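Local atomic coordinates of 2,3,4,5-tetrahydropyridine-2,6-dicarboxylate N-succinyltransferase (Campylobacter jejuni, PDB entry 2RIJ), a protein that probably catalyses the transfer of the succinyl group from succinyl-CoA to tetrahydrodipicolinate, a step of lysine biosynthesis through diaminopimelate. Residues K14-K19 / M63-M68; V72-N77 / C128-K133; G306-D311 / E353-N358. All blocks are in the same frame, centred on the assembly; numbering follows the deposited sequence. Where two conformers were deposited one is given.

Interaction 1 of 3, residues K14-K19 / M63-M68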
loop_
_atom_site.group_PDB
_atom_site.type_symbol
_atom_site.label_atom_id
_atom_site.label_comp_id
_atom_site.label_asym_id
_atom_site.label_seq_id
_atom_site.Cartn_x
_atom_site.Cartn_y
_atom_site.Cartn_z
ATOM N N LYS A 14 72.415 -23.192 4.699
ATOM C CA LYS A 14 72.766 -22.458 5.924
ATOM C C LYS A 14 73.723 -21.311 5.616
ATOM O O LYS A 14 73.526 -20.190 6.079
ATOM C CB LYS A 14 73.394 -23.399 6.976
ATOM C CG LYS A 14 73.645 -22.752 8.343
ATOM N N GLN A 15 74.738 -21.563 4.799
ATOM C CA GLN A 15 75.648 -20.477 4.413
ATOM C C GLN A 15 74.961 -19.336 3.649
ATOM O O GLN A 15 75.251 -18.159 3.878
ATOM C CB GLN A 15 76.826 -21.011 3.592
ATOM C CG GLN A 15 77.769 -21.808 4.424
ATOM C CD GLN A 15 78.928 -22.383 3.634
ATOM O OE1 GLN A 15 78.994 -22.274 2.396
ATOM N NE2 GLN A 15 79.844 -23.029 4.353
ATOM N N ILE A 16 74.083 -19.682 2.725
ATOM C CA ILE A 16 73.363 -18.685 1.948
ATOM C C ILE A 16 72.493 -17.821 2.864
ATOM O O ILE A 16 72.511 -16.574 2.792
ATOM C CB ILE A 16 72.480 -19.364 0.867
ATOM C CG1 ILE A 16 73.361 -20.065 -0.177
ATOM C CG2 ILE A 16 71.519 -18.334 0.191
ATOM C CD1 ILE A 16 72.593 -21.110 -1.026
ATOM N N GLU A 17 71.761 -18.491 3.756
ATOM C CA GLU A 17 70.748 -17.839 4.562
ATOM C C GLU A 17 71.406 -16.997 5.651
ATOM O O GLU A 17 70.760 -16.126 6.214
ATOM C CB GLU A 17 69.738 -18.854 5.144
ATOM C CG GLU A 17 68.794 -19.467 4.115
ATOM C CD GLU A 17 67.776 -20.471 4.698
ATOM O OE1 GLU A 17 67.997 -20.922 5.842
ATOM O OE2 GLU A 17 66.759 -20.793 4.006
ATOM N N GLN A 18 72.684 -17.238 5.927
ATOM C CA GLN A 18 73.446 -16.429 6.881
ATOM C C GLN A 18 74.124 -15.237 6.187
ATOM O O GLN A 18 74.830 -14.448 6.826
ATOM C CB GLN A 18 74.462 -17.301 7.653
ATOM C CG GLN A 18 75.762 -17.584 6.916
ATOM C CD GLN A 18 76.690 -18.594 7.607
ATOM O OE1 GLN A 18 77.847 -18.740 7.212
ATOM N NE2 GLN A 18 76.189 -19.286 8.627
ATOM N N LYS A 19 73.915 -15.079 4.890
ATOM C CA LYS A 19 74.418 -13.896 4.213
ATOM C C LYS A 19 73.693 -12.684 4.762
ATOM O O LYS A 19 72.572 -12.777 5.286
ATOM C CB LYS A 19 74.226 -13.968 2.696
ATOM C CG LYS A 19 75.238 -14.873 1.983
ATOM C CD LYS A 19 74.943 -14.961 0.470
ATOM C CE LYS A 19 76.109 -15.536 -0.299
ATOM N NZ LYS A 19 76.205 -15.037 -1.709
HETATM N N MSE A 63 68.235 -20.526 -5.718
HETATM C CA MSE A 63 67.943 -19.625 -6.842
HETATM C C MSE A 63 68.491 -18.231 -6.620
HETATM O O MSE A 63 69.092 -17.637 -7.496
HETATM C CB MSE A 63 66.430 -19.470 -7.055
HETATM C CG MSE A 63 65.716 -20.704 -7.522
HETATM SE SE MSE A 63 66.536 -21.587 -9.054
HETATM C CE MSE A 63 66.988 -20.058 -10.200
ATOM N N LEU A 64 68.252 -17.695 -5.429
ATOM C CA LEU A 64 68.780 -16.383 -5.058
ATOM C C LEU A 64 70.308 -16.394 -5.105
ATOM O O LEU A 64 70.946 -15.434 -5.582
ATOM C CB LEU A 64 68.293 -15.986 -3.668
ATOM C CG LEU A 64 66.783 -15.677 -3.636
ATOM C CD1 LEU A 64 66.311 -15.549 -2.197
ATOM C CD2 LEU A 64 66.475 -14.423 -4.488
ATOM N N GLU A 65 70.904 -17.476 -4.607
ATOM C CA GLU A 65 72.361 -17.614 -4.662
ATOM C C GLU A 65 72.917 -17.706 -6.108
ATOM O O GLU A 65 74.009 -17.245 -6.368
ATOM C CB GLU A 65 72.805 -18.796 -3.825
ATOM C CG GLU A 65 74.300 -19.049 -3.809
ATOM C CD GLU A 65 75.116 -17.962 -3.112
ATOM O OE1 GLU A 65 74.550 -17.065 -2.436
ATOM O OE2 GLU A 65 76.362 -18.028 -3.228
ATOM N N ALA A 66 72.169 -18.285 -7.044
ATOM C CA ALA A 66 72.615 -18.332 -8.419
ATOM C C ALA A 66 72.876 -16.912 -8.949
ATOM O O ALA A 66 73.830 -16.677 -9.661
ATOM C CB ALA A 66 71.602 -19.063 -9.282
ATOM N N PHE A 67 72.013 -15.985 -8.566
ATOM C CA PHE A 67 72.092 -14.607 -8.971
ATOM C C PHE A 67 73.206 -13.908 -8.217
ATOM O O PHE A 67 74.025 -13.228 -8.829
ATOM C CB PHE A 67 70.765 -13.896 -8.714
ATOM C CG PHE A 67 69.638 -14.366 -9.597
ATOM C CD1 PHE A 67 69.712 -14.252 -10.958
ATOM C CD2 PHE A 67 68.492 -14.886 -9.043
ATOM C CE1 PHE A 67 68.673 -14.687 -11.761
ATOM C CE2 PHE A 67 67.414 -15.317 -9.860
ATOM C CZ PHE A 67 67.538 -15.221 -11.209
HETATM N N MSE A 68 73.253 -14.107 -6.906
HETATM C CA MSE A 68 74.285 -13.460 -6.097
HETATM C C MSE A 68 75.674 -13.898 -6.513
HETATM O O MSE A 68 76.594 -13.071 -6.540
HETATM C CB MSE A 68 74.061 -13.721 -4.630
HETATM C CG MSE A 68 72.845 -12.981 -4.103
HETATM SE SE MSE A 68 72.647 -13.144 -2.160
HETATM C CE MSE A 68 71.838 -14.950 -1.976
#
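Ile16 and Glu65 mark the closest backbone approach, their CA atoms 6.8 Å apart, where the C-terminal end of helix 6-17 packs on helix 57-69. This is helix-helix packing in the N-terminal domain, with an apolar layer beside a salt bridge. In the apolar part, Ile16 CD1 lies 3.6 Å from Glu65 CB, so the methyl meets the aliphatic base of the glutamate. The other branch, CG2, is anti to the backbone N (CG1 chi1 -66°) and faces Met68, whose CE, in a residue modelled as selenomethionine, is 4.0 Å away. Ala61 and Ile62 of helix 57-69 extend the contact surface of Ile16, and Phe92 of helix 87-96 touches Glu65.

Lys19 follows the helix, and its extended chain crosses Glu65 at about a right angle. Glu65 sends CG anti to its backbone N and then bends at chi2 (67°), which turns its carboxylate to the lysine. Lys19 and Met68 reach toward each other, with Lys19 CD 3.9 Å from Met68 SE. The salt bridge is one-sided: Lys19 NZ donates to the syn lone pair of Glu65 OE1 at 2.7 Å, while Glu65 OE2 stays 3.4 Å from the same NZ.

Interaction 2 of 3, residues V72-N77 / C128-K133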
loop_
_atom_site.group_PDB
_atom_site.type_symbol
_atom_site.label_atom_id
_atom_site.label_comp_id
_atom_site.label_asym_id
_atom_site.label_seq_id
_atom_site.Cartn_x
_atom_site.Cartn_y
_atom_site.Cartn_z
ATOM N N VAL A 72 74.690 -10.264 -8.993
ATOM C CA VAL A 72 73.415 -9.533 -8.935
ATOM C C VAL A 72 73.219 -9.064 -7.489
ATOM O O VAL A 72 73.349 -9.855 -6.552
ATOM C CB VAL A 72 72.230 -10.380 -9.414
ATOM C CG1 VAL A 72 70.886 -9.605 -9.242
ATOM C CG2 VAL A 72 72.406 -10.834 -10.876
ATOM N N GLU A 73 72.950 -7.770 -7.301
ATOM C CA GLU A 73 72.768 -7.192 -5.953
ATOM C C GLU A 73 71.287 -7.291 -5.588
ATOM O O GLU A 73 70.461 -6.639 -6.205
ATOM C CB GLU A 73 73.218 -5.716 -5.919
ATOM N N ILE A 74 70.942 -8.142 -4.627
ATOM C CA ILE A 74 69.542 -8.339 -4.230
ATOM C C ILE A 74 69.272 -7.418 -3.040
ATOM O O ILE A 74 69.947 -7.492 -2.019
ATOM C CB ILE A 74 69.263 -9.838 -3.840
ATOM C CG1 ILE A 74 69.660 -10.775 -4.996
ATOM C CG2 ILE A 74 67.808 -10.042 -3.353
ATOM C CD1 ILE A 74 69.399 -12.263 -4.712
ATOM N N ASP A 75 68.278 -6.552 -3.167
ATOM C CA ASP A 75 67.812 -5.737 -2.032
ATOM C C ASP A 75 66.764 -6.511 -1.227
ATOM O O ASP A 75 65.604 -6.537 -1.590
ATOM C CB ASP A 75 67.231 -4.408 -2.540
ATOM C CG ASP A 75 66.736 -3.494 -1.415
ATOM O OD1 ASP A 75 66.922 -3.839 -0.225
ATOM O OD2 ASP A 75 66.133 -2.439 -1.730
ATOM N N PHE A 76 67.190 -7.114 -0.116
ATOM C CA PHE A 76 66.311 -7.946 0.691
ATOM C C PHE A 76 65.371 -7.093 1.544
ATOM O O PHE A 76 64.525 -7.622 2.267
ATOM C CB PHE A 76 67.107 -8.877 1.584
ATOM C CG PHE A 76 67.724 -10.005 0.859
ATOM C CD1 PHE A 76 66.985 -11.135 0.562
ATOM C CD2 PHE A 76 69.049 -9.957 0.480
ATOM C CE1 PHE A 76 67.541 -12.185 -0.128
ATOM C CE2 PHE A 76 69.625 -11.019 -0.207
ATOM C CZ PHE A 76 68.858 -12.136 -0.509
ATOM N N ASN A 77 65.543 -5.777 1.485
ATOM C CA ASN A 77 64.594 -4.864 2.106
ATOM C C ASN A 77 63.476 -4.400 1.176
ATOM O O ASN A 77 62.576 -3.699 1.624
ATOM C CB ASN A 77 65.320 -3.643 2.659
ATOM C CG ASN A 77 66.379 -4.017 3.665
ATOM O OD1 ASN A 77 66.139 -4.824 4.581
ATOM N ND2 ASN A 77 67.574 -3.460 3.487
ATOM N N CYS A 128 60.002 -13.475 -6.793
ATOM C CA CYS A 128 59.721 -13.750 -5.400
ATOM C C CYS A 128 59.209 -12.542 -4.631
ATOM O O CYS A 128 59.513 -11.391 -4.965
ATOM C CB CYS A 128 60.910 -14.423 -4.705
ATOM S SG CYS A 128 62.199 -13.353 -4.137
ATOM N N LEU A 129 58.408 -12.837 -3.608
ATOM C CA LEU A 129 57.898 -11.849 -2.684
ATOM C C LEU A 129 58.585 -12.037 -1.338
ATOM O O LEU A 129 58.585 -13.144 -0.785
ATOM C CB LEU A 129 56.381 -11.971 -2.514
ATOM C CG LEU A 129 55.527 -11.944 -3.767
ATOM C CD1 LEU A 129 54.026 -12.069 -3.395
ATOM C CD2 LEU A 129 55.798 -10.684 -4.535
ATOM N N PHE A 130 59.143 -10.949 -0.811
ATOM C CA PHE A 130 59.679 -10.925 0.596
ATOM C C PHE A 130 58.665 -10.462 1.638
ATOM O O PHE A 130 58.767 -10.813 2.807
ATOM C CB PHE A 130 60.899 -10.034 0.686
ATOM C CG PHE A 130 62.061 -10.542 -0.100
ATOM C CD1 PHE A 130 62.608 -11.774 0.184
ATOM C CD2 PHE A 130 62.616 -9.784 -1.114
ATOM C CE1 PHE A 130 63.674 -12.263 -0.560
ATOM C CE2 PHE A 130 63.687 -10.259 -1.849
ATOM C CZ PHE A 130 64.206 -11.501 -1.584
ATOM N N GLU A 131 57.698 -9.667 1.200
ATOM C CA GLU A 131 56.588 -9.246 2.048
ATOM C C GLU A 131 55.372 -9.009 1.173
ATOM O O GLU A 131 55.462 -9.084 -0.052
ATOM C CB GLU A 131 56.942 -7.991 2.859
ATOM C CG GLU A 131 57.510 -6.840 2.054
ATOM C CD GLU A 131 58.449 -5.929 2.852
ATOM O OE1 GLU A 131 58.527 -6.084 4.081
ATOM O OE2 GLU A 131 59.111 -5.057 2.246
ATOM N N ASP A 132 54.233 -8.757 1.807
ATOM C CA ASP A 132 52.958 -8.530 1.112
ATOM C C ASP A 132 52.672 -7.036 1.013
ATOM O O ASP A 132 52.086 -6.437 1.902
ATOM C CB ASP A 132 51.825 -9.280 1.826
ATOM C CG ASP A 132 50.444 -8.944 1.264
ATOM O OD1 ASP A 132 50.324 -8.692 0.039
ATOM O OD2 ASP A 132 49.472 -8.936 2.065
ATOM N N LYS A 133 53.149 -6.429 -0.051
ATOM C CA LYS A 133 52.923 -5.023 -0.285
ATOM C C LYS A 133 52.441 -4.890 -1.707
ATOM O O LYS A 133 52.285 -5.873 -2.420
ATOM C CB LYS A 133 54.224 -4.230 -0.088
ATOM C CG LYS A 133 54.942 -4.450 1.249
ATOM C CD LYS A 133 54.317 -3.656 2.393
#
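Phe76 and Phe130 meet in an aromatic cluster at one end of the antiparallel sheet of the N-terminal domain, where the loop between helix 57-69 and strand 80-84 passes the exit of strand 124-129. The two backbones keep their distance, the nearest CA atoms, those of Phe76 and Phe130, being 7.3 Å apart, and no hydrogen bond joins the two segments. Side chains therefore make the contact.

The rings are inclined at 56° with centroids 5.2 Å apart, a geometry that is neither a parallel stack nor a T-shaped pair. The approach is concentrated at one ring corner: Phe76 CD1 lies 3.5 Å from Phe130 CZ. Phe130 points at the loop from its CA, and with CG anti to the carbonyl carbon (chi1 -65°) the ring carries CZ forward as its leading atom. Ile74 supports the pair from within its own segment, its CG2 methyl standing 3.6 Å above the plane of the Phe76 ring and over its centre. The same methyl is 4.3 Å from Phe130 CZ, so one branch of Ile74 bridges both rings.

Several parts of the domain converge here. Tyr22 meets the Phe76 ring, Leu64 of helix 57-69 touches Ile74 and Phe76, and Phe81 of strand 80-84 touches Ile74 and Phe130. The backbones of Phe130 and Glu131 bond to Ser79, which ties the strand exit to the last part of the same loop, just before strand 80-84.

On the exposed side the loop is shaped by an Asx turn. Asn77 N donates to Asp75 OD1 over 2.9 Å, with a bent N-H...O angle of 142°, and the donor sits above the carboxylate plane of Asp75.

Interaction 3 of 3, residues G306-D311 / E353-N358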
loop_
_atom_site.group_PDB
_atom_site.type_symbol
_atom_site.label_atom_id
_atom_site.label_comp_id
_atom_site.label_asym_id
_atom_site.label_seq_id
_atom_site.Cartn_x
_atom_site.Cartn_y
_atom_site.Cartn_z
ATOM N N GLY A 306 23.497 -6.412 -2.188
ATOM C CA GLY A 306 24.409 -5.297 -1.915
ATOM C C GLY A 306 24.879 -5.151 -0.489
ATOM O O GLY A 306 25.547 -4.165 -0.122
ATOM N N ILE A 307 24.628 -6.168 0.329
ATOM C CA ILE A 307 25.125 -6.202 1.706
ATOM C C ILE A 307 25.707 -7.575 2.054
ATOM O O ILE A 307 25.343 -8.568 1.441
ATOM C CB ILE A 307 23.985 -5.881 2.755
ATOM C CG1 ILE A 307 22.839 -6.906 2.698
ATOM C CG2 ILE A 307 23.425 -4.419 2.516
ATOM C CD1 ILE A 307 21.853 -6.825 3.825
ATOM N N PRO A 308 26.611 -7.624 3.027
ATOM C CA PRO A 308 27.036 -8.888 3.591
ATOM C C PRO A 308 25.850 -9.652 4.185
ATOM O O PRO A 308 24.970 -9.037 4.794
ATOM C CB PRO A 308 28.040 -8.477 4.671
ATOM C CG PRO A 308 28.456 -7.084 4.312
ATOM C CD PRO A 308 27.280 -6.486 3.666
ATOM N N LEU A 309 25.802 -10.962 3.954
ATOM C CA LEU A 309 24.787 -11.822 4.529
ATOM C C LEU A 309 25.484 -12.875 5.379
ATOM O O LEU A 309 26.551 -13.369 5.023
ATOM C CB LEU A 309 24.005 -12.506 3.407
ATOM C CG LEU A 309 23.224 -11.705 2.379
ATOM C CD1 LEU A 309 22.606 -12.599 1.301
ATOM C CD2 LEU A 309 22.089 -10.863 3.059
ATOM N N GLY A 310 24.883 -13.248 6.507
ATOM C CA GLY A 310 25.372 -14.367 7.296
ATOM C C GLY A 310 24.973 -15.689 6.671
ATOM O O GLY A 310 24.725 -15.789 5.458
ATOM N N ASP A 311 24.925 -16.723 7.476
ATOM C CA ASP A 311 24.586 -18.037 6.994
ATOM C C ASP A 311 23.098 -18.246 6.864
ATOM O O ASP A 311 22.310 -17.664 7.577
ATOM C CB ASP A 311 25.106 -19.099 7.937
ATOM C CG ASP A 311 26.612 -19.073 8.096
ATOM O OD1 ASP A 311 27.376 -18.659 7.207
ATOM O OD2 ASP A 311 27.043 -19.478 9.176
ATOM N N GLU A 353 22.010 -1.965 7.966
ATOM C CA GLU A 353 21.907 -2.314 9.366
ATOM C C GLU A 353 21.841 -3.793 9.588
ATOM O O GLU A 353 22.164 -4.240 10.666
ATOM C CB GLU A 353 20.670 -1.700 10.005
ATOM C CG GLU A 353 20.605 -0.188 9.887
ATOM C CD GLU A 353 19.359 0.347 10.559
ATOM O OE1 GLU A 353 19.401 0.526 11.797
ATOM O OE2 GLU A 353 18.338 0.570 9.860
ATOM N N LEU A 354 21.362 -4.539 8.586
ATOM C CA LEU A 354 21.128 -5.973 8.729
ATOM C C LEU A 354 22.310 -6.816 8.288
ATOM O O LEU A 354 22.235 -8.038 8.261
ATOM C CB LEU A 354 19.929 -6.385 7.893
ATOM C CG LEU A 354 18.600 -5.715 8.252
ATOM C CD1 LEU A 354 17.566 -5.846 7.086
ATOM C CD2 LEU A 354 18.092 -6.283 9.651
ATOM N N LYS A 355 23.423 -6.172 7.976
ATOM C CA LYS A 355 24.518 -6.868 7.368
ATOM C C LYS A 355 25.067 -7.968 8.278
ATOM O O LYS A 355 25.180 -7.806 9.515
ATOM C CB LYS A 355 25.591 -5.885 6.986
ATOM C CG LYS A 355 26.272 -5.212 8.148
ATOM C CD LYS A 355 27.346 -4.291 7.565
ATOM C CE LYS A 355 28.332 -3.859 8.595
ATOM N NZ LYS A 355 27.779 -2.686 9.263
ATOM N N GLY A 356 25.379 -9.092 7.659
ATOM C CA GLY A 356 26.046 -10.183 8.342
ATOM C C GLY A 356 25.133 -11.054 9.186
ATOM O O GLY A 356 25.574 -12.051 9.701
ATOM N N LEU A 357 23.857 -10.716 9.330
ATOM C CA LEU A 357 22.969 -11.534 10.195
ATOM C C LEU A 357 22.634 -12.888 9.572
ATOM O O LEU A 357 22.593 -13.020 8.340
ATOM C CB LEU A 357 21.696 -10.776 10.546
ATOM C CG LEU A 357 21.884 -9.421 11.241
ATOM C CD1 LEU A 357 20.556 -8.705 11.410
ATOM C CD2 LEU A 357 22.604 -9.613 12.608
ATOM N N ASN A 358 22.337 -13.873 10.422
ATOM C CA ASN A 358 21.998 -15.229 9.961
ATOM C C ASN A 358 20.512 -15.460 9.851
ATOM O O ASN A 358 19.724 -14.914 10.653
ATOM C CB ASN A 358 22.550 -16.261 10.978
ATOM C CG ASN A 358 24.013 -16.087 11.231
ATOM O OD1 ASN A 358 24.854 -16.125 10.311
ATOM N ND2 ASN A 358 24.349 -15.881 12.487
#
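Leu309 and Gly356 bring their backbones to a CA separation of 4.3 Å, where a coil of the left-handed beta-helix, the hexapeptide-repeat fold of this family, meets the type II beta turn Leu354-Leu357. The tight part is a ladder of three bonds. Gly356 N donates to Pro308 O at 2.9 Å, nearly straight at 167°, and the neighbouring Lys355 CA adds a CA-H...O contact to the same oxygen. Next, Gly310 N reaches Leu357 O at 2.9 Å, more bent at 136°. Last, Asp311 N donates at 2.9 Å to a side chain, Asn358 OD1, lying in the amide carbonyl plane on a lone pair. Gly310 CA comes within 3.3 Å of Gly356 O, an approach that the absence of a side chain permits, while positive phi suits glycine at 356.

Toward solvent the contact loosens. Lys355 lies alongside Pro308, its CB 3.8 Å from Pro308 CD, but the rest of its chain leads away. On the interior side, Ile307 and Leu354 both turn to Phe362 of strand 360-364.

Asp311 OD1 is taken by Lys295 N of the same chain. The three bonds thus pair neutral N-H donors with neutral carbonyl oxygens, five of the six atoms being backbone and the sixth an amide oxygen, which suggests that the join itself probably depends little on ionisation.

In the fold
From the N terminus, interaction 1 closes a loop holding strands 27-35 and 43-48, bringing helix 57-69 back to helix 6-17. After a gap of only three residues interaction 2 opens; its loop takes in strand 80-84 and helices 87-96 and 107-117 before returning along strand 124-129. These two are in series, with centres 13 Å apart, and touch directly: Phe67 O and Val72 N, 3.0 Å apart, probably hydrogen-bond. Interaction 3 lies far along the chain, its centre 40 Å from that of interaction 2, and joins the beta-helix to the C-terminal strands; Leu354 there is about 7 Å from Lys350, a predicted succinyl-CoA site, between side chains. No loop nests or crosses another.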